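DNA polymerase III, beta subunit (Thermotoga maritima, PDB 1VPK) probably tethers DNA polymerases and other proteins to DNA for processive replication, forming a ring-shaped head-to-tail homodimer around the duplex. Local coordinates at residues 15-18 / 19-23; 211-214 / 215-219. One frame throughout, in Å; residues are numbered along the deposited sequence.

Contact 1: 15-18 / 19-23; sequences VTVT and TLELK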
loop_
_atom_site.group_PDB
_atom_site.type_symbol
_atom_site.label_atom_id
_atom_site.label_comp_id
_atom_site.label_asym_id
_atom_site.label_seq_id
_atom_site.Cartn_x
_atom_site.Cartn_y
_atom_site.Cartn_z
ATOM N N VAL A 15 19.090 32.442 1.368
ATOM C CA VAL A 15 17.938 32.425 0.502
ATOM C C VAL A 15 16.647 32.431 1.332
ATOM O O VAL A 15 16.493 31.638 2.268
ATOM C CB VAL A 15 17.965 31.186 -0.436
ATOM C CG1 VAL A 15 16.743 31.143 -1.330
ATOM C CG2 VAL A 15 19.240 31.201 -1.278
ATOM N N THR A 16 15.734 33.315 0.983
ATOM C CA THR A 16 14.354 33.248 1.478
ATOM C C THR A 16 13.432 32.864 0.330
ATOM O O THR A 16 13.427 33.506 -0.721
ATOM C CB THR A 16 13.913 34.579 2.112
ATOM O OG1 THR A 16 14.874 34.911 3.114
ATOM C CG2 THR A 16 12.544 34.455 2.755
ATOM N N VAL A 17 12.678 31.780 0.523
ATOM C CA VAL A 17 11.806 31.233 -0.539
ATOM C C VAL A 17 10.508 30.681 0.096
ATOM O O VAL A 17 10.517 30.241 1.241
ATOM C CB VAL A 17 12.583 30.108 -1.314
ATOM C CG1 VAL A 17 12.975 29.016 -0.397
ATOM C CG2 VAL A 17 11.762 29.568 -2.567
ATOM N N THR A 18 9.404 30.684 -0.628
ATOM C CA THR A 18 8.202 30.085 -0.098
ATOM C C THR A 18 8.446 28.614 -0.088
ATOM O O THR A 18 9.181 28.083 -0.930
ATOM C CB THR A 18 6.958 30.341 -0.962
ATOM O OG1 THR A 18 7.143 29.703 -2.227
ATOM C CG2 THR A 18 6.726 31.853 -1.129
ATOM N N THR A 19 7.844 27.952 0.896
ATOM C CA THR A 19 8.039 26.517 1.070
ATOM C C THR A 19 7.442 25.726 -0.102
ATOM O O THR A 19 8.016 24.765 -0.585
ATOM C CB THR A 19 7.416 26.094 2.368
ATOM O OG1 THR A 19 8.079 26.808 3.414
ATOM C CG2 THR A 19 7.572 24.623 2.566
ATOM N N LEU A 20 6.305 26.172 -0.570
ATOM C CA LEU A 20 5.651 25.584 -1.737
ATOM C C LEU A 20 6.553 25.590 -2.992
ATOM O O LEU A 20 6.640 24.563 -3.719
ATOM C CB LEU A 20 4.329 26.328 -1.969
ATOM C CG LEU A 20 3.461 25.715 -3.052
ATOM C CD1 LEU A 20 3.041 24.257 -2.698
ATOM C CD2 LEU A 20 2.255 26.606 -3.258
ATOM N N GLU A 21 7.258 26.706 -3.226
ATOM C CA GLU A 21 8.219 26.808 -4.352
ATOM C C GLU A 21 9.383 25.839 -4.222
ATOM O O GLU A 21 9.736 25.160 -5.189
ATOM C CB GLU A 21 8.752 28.223 -4.472
ATOM C CG GLU A 21 9.822 28.433 -5.536
ATOM C CD GLU A 21 9.383 28.212 -6.984
ATOM O OE1 GLU A 21 8.172 28.079 -7.298
ATOM O OE2 GLU A 21 10.281 28.260 -7.848
ATOM N N LEU A 22 10.018 25.813 -3.043
ATOM C CA LEU A 22 11.109 24.926 -2.806
ATOM C C LEU A 22 10.674 23.493 -2.973
ATOM O O LEU A 22 11.405 22.690 -3.558
ATOM C CB LEU A 22 11.695 25.143 -1.375
ATOM C CG LEU A 22 12.965 24.376 -1.042
ATOM C CD1 LEU A 22 14.133 24.792 -1.959
ATOM C CD2 LEU A 22 13.335 24.570 0.457
ATOM N N LYS A 23 9.554 23.135 -2.361
ATOM C CA LYS A 23 8.987 21.790 -2.476
ATOM C C LYS A 23 8.732 21.365 -3.938
ATOM O O LYS A 23 9.093 20.259 -4.369
ATOM C CB LYS A 23 7.671 21.753 -1.713
ATOM C CG LYS A 23 7.084 20.356 -1.535
ATOM C CD LYS A 23 5.926 20.373 -0.487
ATOM C CE LYS A 23 4.710 21.190 -0.939
ATOM N NZ LYS A 23 3.532 21.123 0.027
#

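Contact 2: 211-214 / 215-219; sequences KEVQ and NVLDN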
loop_
_atom_site.group_PDB
_atom_site.type_symbol
_atom_site.label_atom_id
_atom_site.label_comp_id
_atom_site.label_asym_id
_atom_site.label_seq_id
_atom_site.Cartn_x
_atom_site.Cartn_y
_atom_site.Cartn_z
ATOM N N LYS A 211 9.911 8.805 -17.002
ATOM C CA LYS A 211 9.393 9.027 -15.666
ATOM C C LYS A 211 9.699 10.446 -15.145
ATOM O O LYS A 211 8.905 11.055 -14.395
ATOM C CB LYS A 211 9.938 7.950 -14.729
ATOM C CG LYS A 211 9.308 6.559 -15.043
ATOM C CD LYS A 211 9.747 5.482 -14.050
ATOM C CE LYS A 211 9.331 3.992 -14.424
ATOM N NZ LYS A 211 10.387 3.014 -13.856
ATOM N N GLU A 212 10.824 10.999 -15.571
ATOM C CA GLU A 212 11.105 12.382 -15.249
ATOM C C GLU A 212 10.181 13.272 -16.094
ATOM O O GLU A 212 9.672 14.251 -15.589
ATOM C CB GLU A 212 12.599 12.726 -15.425
ATOM C CG GLU A 212 12.930 14.195 -15.222
ATOM C CD GLU A 212 12.484 14.809 -13.889
ATOM O OE1 GLU A 212 12.190 14.130 -12.873
ATOM O OE2 GLU A 212 12.499 16.042 -13.828
ATOM N N VAL A 213 9.946 12.924 -17.352
ATOM C CA VAL A 213 9.026 13.705 -18.201
ATOM C C VAL A 213 7.666 13.801 -17.511
ATOM O O VAL A 213 7.125 14.914 -17.333
ATOM C CB VAL A 213 8.914 13.106 -19.633
ATOM C CG1 VAL A 213 7.768 13.715 -20.412
ATOM C CG2 VAL A 213 10.213 13.361 -20.391
ATOM N N GLN A 214 7.175 12.646 -17.048
ATOM C CA GLN A 214 5.894 12.549 -16.390
ATOM C C GLN A 214 5.900 13.399 -15.108
ATOM O O GLN A 214 4.913 14.066 -14.764
ATOM C CB GLN A 214 5.624 11.118 -15.978
ATOM C CG GLN A 214 4.979 10.235 -16.965
ATOM C CD GLN A 214 4.360 9.036 -16.248
ATOM O OE1 GLN A 214 5.068 8.266 -15.576
ATOM N NE2 GLN A 214 3.045 8.904 -16.346
ATOM N N ASN A 215 7.007 13.339 -14.382
ATOM C CA ASN A 215 7.159 14.075 -13.128
ATOM C C ASN A 215 7.050 15.581 -13.381
ATOM O O ASN A 215 6.384 16.326 -12.646
ATOM C CB ASN A 215 8.528 13.738 -12.522
ATOM C CG ASN A 215 8.709 14.306 -11.160
ATOM O OD1 ASN A 215 7.851 14.149 -10.295
ATOM N ND2 ASN A 215 9.841 14.955 -10.940
ATOM N N VAL A 216 7.719 16.017 -14.436
ATOM C CA VAL A 216 7.672 17.421 -14.865
ATOM C C VAL A 216 6.214 17.870 -15.175
ATOM O O VAL A 216 5.694 18.860 -14.596
ATOM C CB VAL A 216 8.588 17.644 -16.111
ATOM C CG1 VAL A 216 8.365 19.012 -16.713
ATOM C CG2 VAL A 216 10.015 17.537 -15.699
ATOM N N LEU A 217 5.560 17.079 -16.001
ATOM C CA LEU A 217 4.194 17.369 -16.463
ATOM C C LEU A 217 3.200 17.357 -15.314
ATOM O O LEU A 217 2.291 18.201 -15.265
ATOM C CB LEU A 217 3.777 16.370 -17.537
ATOM C CG LEU A 217 4.612 16.321 -18.810
ATOM C CD1 LEU A 217 4.216 15.161 -19.683
ATOM C CD2 LEU A 217 4.546 17.627 -19.612
ATOM N N ASP A 218 3.352 16.401 -14.393
ATOM C CA ASP A 218 2.477 16.324 -13.236
ATOM C C ASP A 218 2.723 17.467 -12.286
ATOM O O ASP A 218 1.861 17.720 -11.463
ATOM C CB ASP A 218 2.574 14.971 -12.490
ATOM C CG ASP A 218 2.064 13.763 -13.345
ATOM O OD1 ASP A 218 1.240 13.951 -14.284
ATOM O OD2 ASP A 218 2.505 12.612 -13.077
ATOM N N ASN A 219 3.841 18.188 -12.411
ATOM C CA ASN A 219 4.159 19.273 -11.487
ATOM C C ASN A 219 4.343 20.640 -12.093
ATOM O O ASN A 219 4.902 21.521 -11.465
ATOM C CB ASN A 219 5.399 18.898 -10.652
ATOM C CG ASN A 219 5.121 17.788 -9.723
ATOM O OD1 ASN A 219 4.606 17.996 -8.655
ATOM N ND2 ASN A 219 5.411 16.598 -10.135
#

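Contact 1: 15-18 / 19-23
At Thr-18 a first torsion of 64° sets OG1 between the backbone N and the carbonyl carbon, turned to the N and CB of Glu-21; at Glu-21 a torsion of 176° puts CG trans to N and carries the carboxylate away from Thr-18. This is an N-cap: residues 15-18 and 19-23 run almost at right angles, where strand 13-18 passes into helix 19-29, and Thr-18 stands just before the first turn. Glu-21 N donates to Thr-18 OG1 over 3.2 Å, with an N-H...O angle of 152°. Threonine suits the position because its short, branched side chain brings an acceptor to an NH in the first turn, whose residue four back, Val-17, still belongs to the strand, so it has no helical i-4 carbonyl. Glu-21 CB sits 3.1 Å from Thr-18 OG1, a snug approach beside the bond. One residue on, Leu-22 N reaches Thr-18 O at 3.2 Å in a nearly straight bond that begins the regular helical ladder.

The carboxylate of Glu-21 does not return to Thr-18 to make a reciprocal capping box. Its chain bends at the second torsion, and OE2 accepts from Asn-70 N and forms a salt bridge with Lys-25 one turn along. An acidic residue in the first turn should also interact favourably with the positive end of the helix dipole. Thr-19 OG1 is held by Asp-96 O and Thr-99 OG1, tying the helix start to the neighbouring part of the sheet.

Beside the cap, buried Val-17, a compact beta-branched residue suited to a strand, packs both methyls against the helix. Its side chain crosses those of Glu-21 and Leu-22 at about a right angle: Val-17 CG1 lies 4.2 Å from Leu-22 CB, and Val-17 CG2 touches Glu-21 CG at 3.7 Å.

Contact 2: 211-214 / 215-219
Lys-211 through Gln-214 give their carbonyl oxygens to the amides of Asn-215 through Asp-218, four successive i to i+4 bonds that make these residues the final turns of alpha-helix 207-218 in the central domain. The four bonds are of similar length, that from Asp-218 N to Gln-214 O being the shortest at 2.8 Å.

On one flank, Glu-212 and Asn-215 make a polar pair three residues apart. The Glu-212 chain bends at its second torsion (55°), which turns the carboxylate forward along the helix, toward Asn-215. Asn-215 ND2 donates to Glu-212 OE1 over 3.2 Å, on the syn side but 34° out of the carboxylate plane; the two planes are 59° apart. Both groups are also used across a domain boundary. An amide and a carboxylate suit this buried seam because the amide can donate both to Thr-27 O and to the carboxylate, which also accepts a weak bond from Lys-31 N through OE1. The other carboxylate oxygen, Glu-212 OE2, lies 3.5 Å from Val-216 CG2.

A different face is apolar. Val-213 and Leu-217, one turn apart, lie side by side and point the same way, with CG1 of Val-213 3.9 Å from CD1 of Leu-217. Aliphatic side chains suit this buried face, Val-213 against Met-245 of strand 241-246 and Leu-217 against Thr-143 and Leu-146 of helix 143-153.

Asn-219 N bonds to Val-216 O at 2.9 Å. The side-chain amide of Asn-219 suits this place because it can supply a donor to a carbonyl near the helix end: Asn-219 ND2 donates in plane, and almost straight, to a lone pair of Asn-215 O at 2.7 Å.

Contact 1 comes first along the chain, where strand 13-18 leads into helix 19-29 of the N-terminal domain; contact 2 follows nearly 200 residues later, near the end of helix 207-218 in the central domain. Their centres are 20 Å apart and their nearest atoms about 7 Å, without touching. Helix 19-29 spans the gap: contact 1 lies at its start, and its far end meets the central domain at contact 2. Strand 241-246, on which contact 2 packs, pairs with strand 63-68 in the eight-stranded antiparallel sheet that joins the two domains, so contact 2 sits at the junction between consecutive domains of the ring.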